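Local coordinates for protein type I modular polyketide synthase (Streptomyces albus subsp. albus, PDB 6IYR) that probably transfers an acyl extender unit from its coenzyme A thioester to the acyl carrier protein during assembly of the polyketide salinomycin, at residues Pro213-Gly218 / Val348-Thr353; Trp196-Val200 / Ile224-Val229. All coordinates share one frame; numbering follows the deposited sequence.

Contact 1 of 2, residues Pro213-Gly218 / Val348-Thr353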
ATOM      1  N   PRO A 213       2.854  -4.975  11.783  1.00 31.78           N
ATOM      2  CA  PRO A 213       4.012  -4.415  11.092  1.00 32.00           C
ATOM      3  C   PRO A 213       5.243  -4.348  11.971  1.00 28.61           C
ATOM      4  O   PRO A 213       5.168  -3.837  13.066  1.00 30.23           O
ATOM      5  CB  PRO A 213       3.552  -3.002  10.681  1.00 31.09           C
ATOM      6  CG  PRO A 213       2.226  -2.765  11.354  1.00 34.17           C
ATOM      7  CD  PRO A 213       1.850  -3.969  12.167  1.00 32.71           C
ATOM      8  N   ALA A 214       6.404  -4.616  11.391  1.00 32.60           N
ATOM      9  CA  ALA A 214       7.672  -4.314  12.043  1.00 29.79           C
ATOM     10  C   ALA A 214       8.127  -2.880  11.806  1.00 31.38           C
ATOM     11  O   ALA A 214       8.984  -2.355  12.531  1.00 29.68           O
ATOM     12  CB  ALA A 214       8.751  -5.255  11.560  1.00 27.34           C
ATOM     13  N   ALA A 215       7.594  -2.274  10.754  1.00 28.02           N
ATOM     14  CA  ALA A 215       7.825  -0.860  10.488  1.00 29.43           C
ATOM     15  C   ALA A 215       6.841  -0.355   9.433  1.00 32.88           C
ATOM     16  O   ALA A 215       6.239  -1.157   8.698  1.00 30.68           O
ATOM     17  CB  ALA A 215       9.264  -0.633  10.032  1.00 25.69           C
ATOM     18  N   VAL A 216       6.612   0.957   9.458  1.00 27.96           N
ATOM     19  CA  VAL A 216       5.816   1.655   8.457  1.00 25.52           C
ATOM     20  C   VAL A 216       6.622   2.726   7.712  1.00 33.12           C
ATOM     21  O   VAL A 216       7.566   3.360   8.223  1.00 28.53           O
ATOM     22  CB  VAL A 216       4.528   2.278   9.018  1.00 28.24           C
ATOM     23  CG1 VAL A 216       3.665   1.222   9.738  1.00 29.18           C
ATOM     24  CG2 VAL A 216       4.858   3.429   9.969  1.00 29.84           C
ATOM     25  N   ILE A 217       6.290   2.863   6.446  1.00 29.36           N
ATOM     26  CA  ILE A 217       6.859   3.893   5.616  1.00 34.62           C
ATOM     27  C   ILE A 217       5.732   4.505   4.809  1.00 30.18           C
ATOM     28  O   ILE A 217       4.821   3.834   4.372  1.00 25.80           O
ATOM     29  CB  ILE A 217       8.038   3.459   4.733  1.00 40.00           C
ATOM     30  CG1 ILE A 217       7.656   2.317   3.816  1.00 39.27           C
ATOM     31  CG2 ILE A 217       9.252   3.128   5.572  1.00 38.93           C
ATOM     32  CD1 ILE A 217       8.771   1.978   2.866  1.00 66.69           C
ATOM     33  N   GLY A 218       5.819   5.804   4.639  1.00 24.45           N
ATOM     34  CA  GLY A 218       4.789   6.553   3.938  1.00 23.46           C
ATOM     35  C   GLY A 218       5.417   7.423   2.865  1.00 26.24           C
ATOM     36  O   GLY A 218       6.631   7.739   2.903  1.00 31.09           O
ATOM     37  N   VAL A 348       4.718   1.531  16.636  1.00 30.32           N
ATOM     38  CA  VAL A 348       5.341   0.794  15.549  1.00 29.35           C
ATOM     39  C   VAL A 348       6.404   1.686  14.942  1.00 30.27           C
ATOM     40  O   VAL A 348       6.159   2.855  14.696  1.00 29.83           O
ATOM     41  CB  VAL A 348       4.333   0.431  14.410  1.00 31.42           C
ATOM     42  CG1 VAL A 348       5.055  -0.330  13.308  1.00 31.80           C
ATOM     43  CG2 VAL A 348       3.171  -0.400  14.939  1.00 40.82           C
ATOM     44  N   PRO A 349       7.598   1.140  14.725  1.00 28.72           N
ATOM     45  CA  PRO A 349       8.653   1.942  14.164  1.00 29.54           C
ATOM     46  C   PRO A 349       8.181   2.679  12.890  1.00 34.87           C
ATOM     47  O   PRO A 349       7.566   2.055  11.993  1.00 30.73           O
ATOM     48  CB  PRO A 349       9.717   0.913  13.827  1.00 28.67           C
ATOM     49  CG  PRO A 349       9.547  -0.167  14.894  1.00 31.17           C
ATOM     50  CD  PRO A 349       8.070  -0.177  15.196  1.00 33.27           C
ATOM     51  N   PHE A 350       8.519   3.969  12.810  1.00 31.46           N
ATOM     52  CA  PHE A 350       8.124   4.863  11.710  1.00 27.25           C
ATOM     53  C   PHE A 350       9.385   5.467  11.098  1.00 30.22           C
ATOM     54  O   PHE A 350      10.117   6.236  11.748  1.00 27.35           O
ATOM     55  CB  PHE A 350       7.174   5.934  12.255  1.00 28.88           C
ATOM     56  CG  PHE A 350       6.687   6.933  11.219  1.00 27.79           C
ATOM     57  CD1 PHE A 350       7.543   7.904  10.705  1.00 29.99           C
ATOM     58  CD2 PHE A 350       5.342   7.063  10.966  1.00 32.09           C
ATOM     59  CE1 PHE A 350       7.084   8.816   9.766  1.00 33.97           C
ATOM     60  CE2 PHE A 350       4.854   8.028  10.100  1.00 28.28           C
ATOM     61  CZ  PHE A 350       5.725   8.913   9.499  1.00 32.66           C
ATOM     62  N   LEU A 351       9.710   5.010   9.891  1.00 24.97           N
ATOM     63  CA  LEU A 351      10.860   5.480   9.181  1.00 25.03           C
ATOM     64  C   LEU A 351      10.456   6.636   8.249  1.00 31.68           C
ATOM     65  O   LEU A 351       9.756   6.448   7.269  1.00 30.07           O
ATOM     66  CB  LEU A 351      11.525   4.352   8.431  1.00 27.86           C
ATOM     67  CG  LEU A 351      12.710   4.737   7.551  1.00 31.79           C
ATOM     68  CD1 LEU A 351      13.753   5.525   8.324  1.00 37.01           C
ATOM     69  CD2 LEU A 351      13.332   3.494   6.921  1.00 31.74           C
ATOM     70  N   SER A 352      10.854   7.846   8.618  1.00 27.87           N
ATOM     71  CA  SER A 352      10.485   9.053   7.880  1.00 27.31           C
ATOM     72  C   SER A 352      11.130   9.071   6.520  1.00 26.42           C
ATOM     73  O   SER A 352      12.352   8.919   6.362  1.00 26.13           O
ATOM     74  CB  SER A 352      10.901  10.295   8.651  1.00 27.52           C
ATOM     75  OG  SER A 352      10.553  11.481   7.947  1.00 26.32           O
ATOM     76  N   THR A 353      10.300   9.292   5.521  1.00 24.58           N
ATOM     77  CA  THR A 353      10.824   9.514   4.176  1.00 27.06           C
ATOM     78  C   THR A 353      11.098  11.009   3.971  1.00 30.11           C
ATOM     79  O   THR A 353      11.587  11.421   2.912  1.00 32.38           O
ATOM     80  CB  THR A 353       9.833   9.015   3.129  1.00 23.90           C
ATOM     81  OG1 THR A 353       8.569   9.650   3.328  1.00 24.61           O
ATOM     82  CG2 THR A 353       9.659   7.514   3.260  1.00 25.57           C
TER
HETATM   83  O   HOH W   1       7.535   7.258   6.235  1.00 27.07           O
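At the edge of the parallel sheet of the acyltransferase fold, Val216 of strand 215-218 forms a single beta bridge with Phe350, the two chains running roughly parallel. Val216 N donates to Pro349 O at 2.9 Å. Leu351 N donates to Val216 O at 3.2 Å, with a C=O...N angle of 172°. Beyond the bridge the chains separate, and a water accepts from Gly218 N and lies 2.6 Å from Leu351 O, to which it probably donates. Thr353 OG1 approaches Gly218 O to 2.8 Å, while Thr353 N is held by Glu223. Apolar groups line both sides of the bridge. Val216 CG2 meets the Phe350 ring obliquely, 3.8 Å from its CD2, and the other valine methyl, CG1, meets Val348 CG1. Ile217 and Leu351 lie side by side, CG2 of the former 3.9 Å from CB of the latter, and helix 379-388 packs on both. With CG1 anti to the backbone N (chi1 180°), Val348 places this methyl 3.5 Å from Pro213 O. Gly218 begins a GxSxG sequence consistent with the nucleophile elbow of acyltransferases, so the two bridge bonds and the water tie the strand leading into that turn to 348-353 through backbone polar groups.

Contact 2 of 2, residues Trp196-Val200 / Ile224-Val229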
ATOM      1  N   TRP A 196      -6.647   8.272   2.593  1.00 23.64           N
ATOM      2  CA  TRP A 196      -6.161   8.123   3.946  1.00 22.58           C
ATOM      3  C   TRP A 196      -6.975   7.026   4.684  1.00 21.67           C
ATOM      4  O   TRP A 196      -6.394   6.135   5.301  1.00 21.27           O
ATOM      5  CB  TRP A 196      -6.276   9.470   4.683  1.00 24.27           C
ATOM      6  CG  TRP A 196      -5.971   9.333   6.152  1.00 20.77           C
ATOM      7  CD1 TRP A 196      -4.757   9.186   6.710  1.00 21.82           C
ATOM      8  CD2 TRP A 196      -6.909   9.276   7.196  1.00 23.89           C
ATOM      9  NE1 TRP A 196      -4.871   9.065   8.056  1.00 26.10           N
ATOM     10  CE2 TRP A 196      -6.194   9.086   8.386  1.00 22.17           C
ATOM     11  CE3 TRP A 196      -8.300   9.269   7.245  1.00 24.12           C
ATOM     12  CZ2 TRP A 196      -6.816   8.951   9.614  1.00 28.16           C
ATOM     13  CZ3 TRP A 196      -8.908   9.199   8.472  1.00 27.37           C
ATOM     14  CH2 TRP A 196      -8.175   8.987   9.631  1.00 25.32           C
ATOM     15  N   ALA A 197      -8.288   7.168   4.676  1.00 22.38           N
ATOM     16  CA  ALA A 197      -9.180   6.296   5.414  1.00 25.04           C
ATOM     17  C   ALA A 197      -9.139   4.870   4.910  1.00 28.29           C
ATOM     18  O   ALA A 197      -9.082   3.925   5.712  1.00 24.84           O
ATOM     19  CB  ALA A 197     -10.599   6.825   5.326  1.00 22.82           C
ATOM     20  N   VAL A 198      -9.007   4.721   3.598  1.00 25.04           N
ATOM     21  CA  VAL A 198      -8.848   3.394   3.001  1.00 25.51           C
ATOM     22  C   VAL A 198      -7.564   2.743   3.445  1.00 30.08           C
ATOM     23  O   VAL A 198      -7.567   1.594   3.870  1.00 26.65           O
ATOM     24  CB  VAL A 198      -8.927   3.440   1.465  1.00 25.42           C
ATOM     25  CG1 VAL A 198      -8.498   2.119   0.821  1.00 25.83           C
ATOM     26  CG2 VAL A 198     -10.317   3.838   1.037  1.00 26.17           C
ATOM     27  N   MET A 199      -6.462   3.466   3.366  1.00 24.93           N
ATOM     28  CA  MET A 199      -5.178   2.890   3.736  1.00 21.80           C
ATOM     29  C   MET A 199      -5.091   2.543   5.235  1.00 28.42           C
ATOM     30  O   MET A 199      -4.571   1.464   5.625  1.00 27.92           O
ATOM     31  CB  MET A 199      -4.043   3.813   3.339  1.00 26.03           C
ATOM     32  CG  MET A 199      -3.881   4.048   1.831  1.00 29.79           C
ATOM     33  SD  MET A 199      -2.337   4.934   1.478  1.00 27.82           S
ATOM     34  CE  MET A 199      -2.875   6.564   1.996  1.00 27.96           C
ATOM     35  N   VAL A 200      -5.599   3.429   6.079  1.00 25.02           N
ATOM     36  CA  VAL A 200      -5.639   3.133   7.514  1.00 26.73           C
ATOM     37  C   VAL A 200      -6.471   1.859   7.744  1.00 28.64           C
ATOM     38  O   VAL A 200      -6.109   1.007   8.523  1.00 26.53           O
ATOM     39  CB  VAL A 200      -6.199   4.318   8.292  1.00 23.48           C
ATOM     40  CG1 VAL A 200      -6.452   3.941   9.759  1.00 27.35           C
ATOM     41  CG2 VAL A 200      -5.199   5.473   8.201  1.00 26.94           C
ATOM     42  N   ILE A 224       0.741  10.263   6.653  1.00 27.16           N
ATOM     43  CA  ILE A 224      -0.364  10.585   7.544  1.00 21.71           C
ATOM     44  C   ILE A 224      -1.111   9.313   7.953  1.00 28.66           C
ATOM     45  O   ILE A 224      -1.612   9.213   9.073  1.00 24.72           O
ATOM     46  CB  ILE A 224      -1.345  11.616   6.936  1.00 24.49           C
ATOM     47  CG1 ILE A 224      -0.600  12.872   6.454  1.00 26.89           C
ATOM     48  CG2 ILE A 224      -2.365  12.077   7.937  1.00 23.74           C
ATOM     49  CD1 ILE A 224      -1.482  13.828   5.686  1.00 28.48           C
ATOM     50  N   ALA A 225      -1.282   8.403   6.998  1.00 24.85           N
ATOM     51  CA  ALA A 225      -1.900   7.125   7.284  1.00 24.31           C
ATOM     52  C   ALA A 225      -0.952   6.283   8.130  1.00 22.85           C
ATOM     53  O   ALA A 225      -1.380   5.656   9.096  1.00 25.43           O
ATOM     54  CB  ALA A 225      -2.241   6.393   5.992  1.00 27.66           C
ATOM     55  N   ALA A 226       0.323   6.306   7.756  1.00 22.99           N
ATOM     56  CA  ALA A 226       1.370   5.592   8.454  1.00 24.43           C
ATOM     57  C   ALA A 226       1.471   6.030   9.921  1.00 31.66           C
ATOM     58  O   ALA A 226       1.680   5.195  10.815  1.00 26.84           O
ATOM     59  CB  ALA A 226       2.684   5.783   7.750  1.00 28.79           C
ATOM     60  N   ALA A 227       1.210   7.307  10.175  1.00 26.94           N
ATOM     61  CA  ALA A 227       1.345   7.844  11.522  1.00 27.15           C
ATOM     62  C   ALA A 227       0.191   7.370  12.370  1.00 32.13           C
ATOM     63  O   ALA A 227       0.328   7.123  13.568  1.00 28.85           O
ATOM     64  CB  ALA A 227       1.380   9.364  11.482  1.00 28.45           C
ATOM     65  N   ALA A 228      -0.966   7.279  11.751  1.00 28.29           N
ATOM     66  CA  ALA A 228      -2.124   6.789  12.436  1.00 29.97           C
ATOM     67  C   ALA A 228      -2.009   5.308  12.755  1.00 33.26           C
ATOM     68  O   ALA A 228      -2.437   4.854  13.823  1.00 28.31           O
ATOM     69  CB  ALA A 228      -3.357   7.054  11.630  1.00 28.34           C
ATOM     70  N   VAL A 229      -1.451   4.543  11.840  1.00 30.02           N
ATOM     71  CA  VAL A 229      -1.335   3.113  12.057  1.00 29.29           C
ATOM     72  C   VAL A 229      -0.256   2.875  13.114  1.00 34.63           C
ATOM     73  O   VAL A 229      -0.349   1.961  13.901  1.00 30.76           O
ATOM     74  CB  VAL A 229      -1.027   2.367  10.730  1.00 28.76           C
ATOM     75  CG1 VAL A 229      -0.580   0.927  10.975  1.00 30.08           C
ATOM     76  CG2 VAL A 229      -2.241   2.410   9.782  1.00 25.84           C
TER
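Trp196 and Val200, one turn apart on helix 188-208, pack around Ala225 of helix 222-230. The five-membered part of the indole meets the backbone of the second helix: Trp196 CD1 comes within 3.6 Å of Ala225 CA, and its NE1 makes a weak hydrogen bond to Ile224 O, 3.4 Å long and bent to 146° at the hydrogen. That carbonyl oxygen lies at the ring edge, near its plane, and also accepts a weak helical bond from Ala228 N. The indole swings across to the neighbouring helix because its CG lies opposite the backbone N (chi1 172°). Val200 CG2 sits beneath one face of the ring, offset toward the rim, and touches Ala225 CB at 3.8 Å. The same alanine methyl receives Met199 CE at 4.0 Å, brought there by the bend at the end of the methionine chain. Farther along, Val229 CG2 reaches Val200 CA at 4.1 Å.

The two segments cross at -40° with their axes 9.0 Å apart, a spacing to which the small side chains of Ala225 and Ala228 contribute. Helix 222-230 follows the probable nucleophile elbow of this acyltransferase, whose residues the Met199 side chain also touches. In the next shell, Phe132 of the central sheet contacts Met199, Ala225 and Val229. Cys160 of helix 151-164 packs on Trp196 and Val200, while helix 235-248 covers the indole through Leu235 and Ser242 and reaches Ile224 through Val241.

From the N terminus the chain runs through helix 188-208, strand 215-218 and helix 222-230 before returning much later at 348-353. Contact 2 closes the short loop, bringing the helices that precede and follow strand 215-218 together, side by side, with 23 residues between its segments. Contact 1 closes the long one: 129 residues, including most of the mixed sheet, separate strand 215-218 from its partner. The segments alternate along the chain, so the loops cross. Their centres are about 12 Å apart and they meet directly, Phe350 CE2 lying 3.7 Å from Ala227 N and Val216 CG2 3.7 Å from Ala226 O. Helix 222-230 thus packs against both helix 188-208 and the bridged strand edge.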